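Local coordinates for protein golgi autoantigen, golgin subfamily A member 4 (Homo sapiens, PDB 1UPT) that takes part in vesicle trafficking at the Golgi, including endosome-to-Golgi transport, and binds a small GTPase through its C-terminal GRIP domain, at residues Phe7-Lys12 with Thr31-Phe36. Residues are numbered along the deposited sequence; the frame is centred on the assembly and turned at random.
Sequences FEYLRK and TTVLKF
Leu10 and Val33 carry the tight part of this contact and show how two helical segments can meet through a few apolar branches. The two side chains run antiparallel alongside one another, Leu10 CD2 lying 3.8 Å from Val33 CG1, and Val33 CG1 is equally close, 3.8 Å, to Leu10 CG. Val33 works with both branches: CG1, anti to the backbone N (chi1 170°), goes to Leu10, while CG2 reaches the Tyr9 ring, 4.0 Å from its CE2, at a slant. The other leucine methyl, Leu10 CD1, turns to Leu34, 3.9 Å from its CD2. All four side chains are buried. By contrast, Glu8 and Lys35 take no part in the seam and are exposed, Glu8 resting in part against an apolar side chain of another protein.

The surroundings extend the seam on two sides. The hydroxyl of Tyr9 is hydrogen-bonded to an aromatic side chain of that other protein, on whose chain Val33 also packs, whereas Leu34 packs on Leu14 of the second subunit and accepts a hydrogen bond at its O from Arg11 of that subunit. Immediately after the valine the helix ends: Lys35, with positive phi, closes a Schellman motif in which Phe36 N bonds Thr31 O at 3.0 Å. Apolar packing thus joins helix 5-18 to the C-terminal end of helix 23-33 within the all-helical, dimeric GRIP domain.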
loop_
_atom_site.group_PDB
_atom_site.type_symbol
_atom_site.label_atom_id
_atom_site.label_comp_id
_atom_site.label_asym_id
_atom_site.label_seq_id
_atom_site.Cartn_x
_atom_site.Cartn_y
_atom_site.Cartn_z
ATOM N N PHE B 7 -6.880 -4.825 1.710
ATOM C CA PHE B 7 -5.685 -5.224 2.461
ATOM C C PHE B 7 -5.071 -6.488 1.947
ATOM O O PHE B 7 -3.855 -6.579 1.822
ATOM C CB PHE B 7 -5.993 -5.426 3.941
ATOM C CG PHE B 7 -6.013 -4.163 4.743
ATOM C CD1 PHE B 7 -6.478 -2.970 4.205
ATOM C CD2 PHE B 7 -5.574 -4.172 6.058
ATOM C CE1 PHE B 7 -6.508 -1.826 4.949
ATOM C CE2 PHE B 7 -5.602 -3.011 6.823
ATOM C CZ PHE B 7 -6.073 -1.838 6.264
ATOM N N GLU B 8 -5.908 -7.490 1.696
ATOM C CA GLU B 8 -5.450 -8.727 1.083
ATOM C C GLU B 8 -4.841 -8.461 -0.297
ATOM O O GLU B 8 -3.781 -8.974 -0.636
ATOM C CB GLU B 8 -6.613 -9.697 0.936
ATOM C CG GLU B 8 -6.184 -11.131 0.653
ATOM C CD GLU B 8 -7.352 -12.123 0.766
ATOM O OE1 GLU B 8 -8.440 -11.757 1.308
ATOM O OE2 GLU B 8 -7.171 -13.285 0.325
ATOM N N TYR B 9 -5.514 -7.626 -1.069
ATOM C CA TYR B 9 -5.054 -7.295 -2.412
ATOM C C TYR B 9 -3.720 -6.574 -2.314
ATOM O O TYR B 9 -2.768 -6.943 -2.964
ATOM C CB TYR B 9 -6.096 -6.432 -3.123
ATOM C CG TYR B 9 -5.835 -6.301 -4.588
ATOM C CD1 TYR B 9 -6.446 -7.137 -5.491
ATOM C CD2 TYR B 9 -4.938 -5.378 -5.059
ATOM C CE1 TYR B 9 -6.212 -7.020 -6.864
ATOM C CE2 TYR B 9 -4.680 -5.260 -6.433
ATOM C CZ TYR B 9 -5.302 -6.086 -7.314
ATOM O OH TYR B 9 -5.050 -5.973 -8.646
ATOM N N LEU B 10 -3.652 -5.570 -1.454
ATOM C CA LEU B 10 -2.445 -4.763 -1.264
ATOM C C LEU B 10 -1.250 -5.552 -0.760
ATOM O O LEU B 10 -0.124 -5.218 -1.117
ATOM C CB LEU B 10 -2.699 -3.580 -0.310
ATOM C CG LEU B 10 -3.193 -2.236 -0.860
ATOM C CD1 LEU B 10 -3.180 -1.232 0.244
ATOM C CD2 LEU B 10 -2.307 -1.740 -1.992
ATOM N N ARG B 11 -1.472 -6.587 0.053
ATOM C CA ARG B 11 -0.376 -7.434 0.539
ATOM C C ARG B 11 0.276 -8.250 -0.558
ATOM O O ARG B 11 1.498 -8.378 -0.603
ATOM C CB ARG B 11 -0.861 -8.397 1.651
ATOM C CG ARG B 11 -0.996 -7.768 3.026
ATOM C CD ARG B 11 -1.053 -8.807 4.171
ATOM N NE ARG B 11 -2.274 -9.610 4.091
ATOM C CZ ARG B 11 -3.444 -9.290 4.629
ATOM N NH1 ARG B 11 -3.599 -8.162 5.303
ATOM N NH2 ARG B 11 -4.484 -10.103 4.467
ATOM N N LYS B 12 -0.539 -8.808 -1.440
ATOM C CA LYS B 12 -0.048 -9.551 -2.593
ATOM C C LYS B 12 0.796 -8.630 -3.485
ATOM O O LYS B 12 1.910 -8.965 -3.879
ATOM C CB LYS B 12 -1.247 -10.116 -3.368
ATOM C CG LYS B 12 -0.912 -10.682 -4.738
ATOM C CD LYS B 12 -0.661 -12.192 -4.707
ATOM C CE LYS B 12 0.277 -12.597 -5.836
ATOM N NZ LYS B 12 0.609 -14.029 -5.766
ATOM N N THR B 31 -0.566 2.704 -6.521
ATOM C CA THR B 31 -1.028 4.088 -6.585
ATOM C C THR B 31 -2.521 4.219 -6.976
ATOM O O THR B 31 -3.169 5.183 -6.553
ATOM C CB THR B 31 -0.138 4.966 -7.471
ATOM O OG1 THR B 31 0.002 4.381 -8.770
ATOM C CG2 THR B 31 1.279 5.019 -6.912
ATOM N N THR B 32 -3.040 3.248 -7.728
ATOM C CA THR B 32 -4.471 3.182 -8.073
ATOM C C THR B 32 -5.339 2.723 -6.902
ATOM O O THR B 32 -6.341 3.381 -6.570
ATOM C CB THR B 32 -4.682 2.238 -9.271
ATOM O OG1 THR B 32 -4.008 2.756 -10.424
ATOM C CG2 THR B 32 -6.167 2.167 -9.726
ATOM N N VAL B 33 -4.954 1.617 -6.276
ATOM C CA VAL B 33 -5.699 1.061 -5.140
ATOM C C VAL B 33 -5.852 2.114 -4.034
ATOM O O VAL B 33 -6.942 2.281 -3.484
ATOM C CB VAL B 33 -5.027 -0.207 -4.542
ATOM C CG1 VAL B 33 -5.696 -0.615 -3.211
ATOM C CG2 VAL B 33 -5.040 -1.375 -5.523
ATOM N N LEU B 34 -4.777 2.832 -3.732
ATOM C CA LEU B 34 -4.765 3.809 -2.645
ATOM C C LEU B 34 -5.159 5.215 -3.082
ATOM O O LEU B 34 -5.044 6.146 -2.315
ATOM C CB LEU B 34 -3.387 3.816 -1.968
ATOM C CG LEU B 34 -3.097 2.588 -1.089
ATOM C CD1 LEU B 34 -1.625 2.520 -0.784
ATOM C CD2 LEU B 34 -3.920 2.606 0.209
ATOM N N LYS B 35 -5.604 5.369 -4.331
ATOM C CA LYS B 35 -6.173 6.633 -4.801
ATOM C C LYS B 35 -5.238 7.839 -4.654
ATOM O O LYS B 35 -5.650 8.916 -4.206
ATOM C CB LYS B 35 -7.487 6.897 -4.076
ATOM C CG LYS B 35 -8.326 5.644 -3.840
ATOM C CD LYS B 35 -9.576 5.617 -4.656
ATOM C CE LYS B 35 -10.628 4.700 -4.024
ATOM N NZ LYS B 35 -11.407 4.003 -5.061
ATOM N N PHE B 36 -3.991 7.647 -5.063
ATOM C CA PHE B 36 -2.981 8.700 -5.057
ATOM C C PHE B 36 -3.397 9.744 -6.081
ATOM O O PHE B 36 -3.987 9.382 -7.105
ATOM C CB PHE B 36 -1.606 8.184 -5.528
ATOM C CG PHE B 36 -0.748 7.587 -4.454
ATOM C CD1 PHE B 36 -1.168 6.462 -3.757
ATOM C CD2 PHE B 36 0.536 8.071 -4.226
ATOM C CE1 PHE B 36 -0.369 5.879 -2.801
ATOM C CE2 PHE B 36 1.344 7.496 -3.267
ATOM C CZ PHE B 36 0.887 6.391 -2.545
#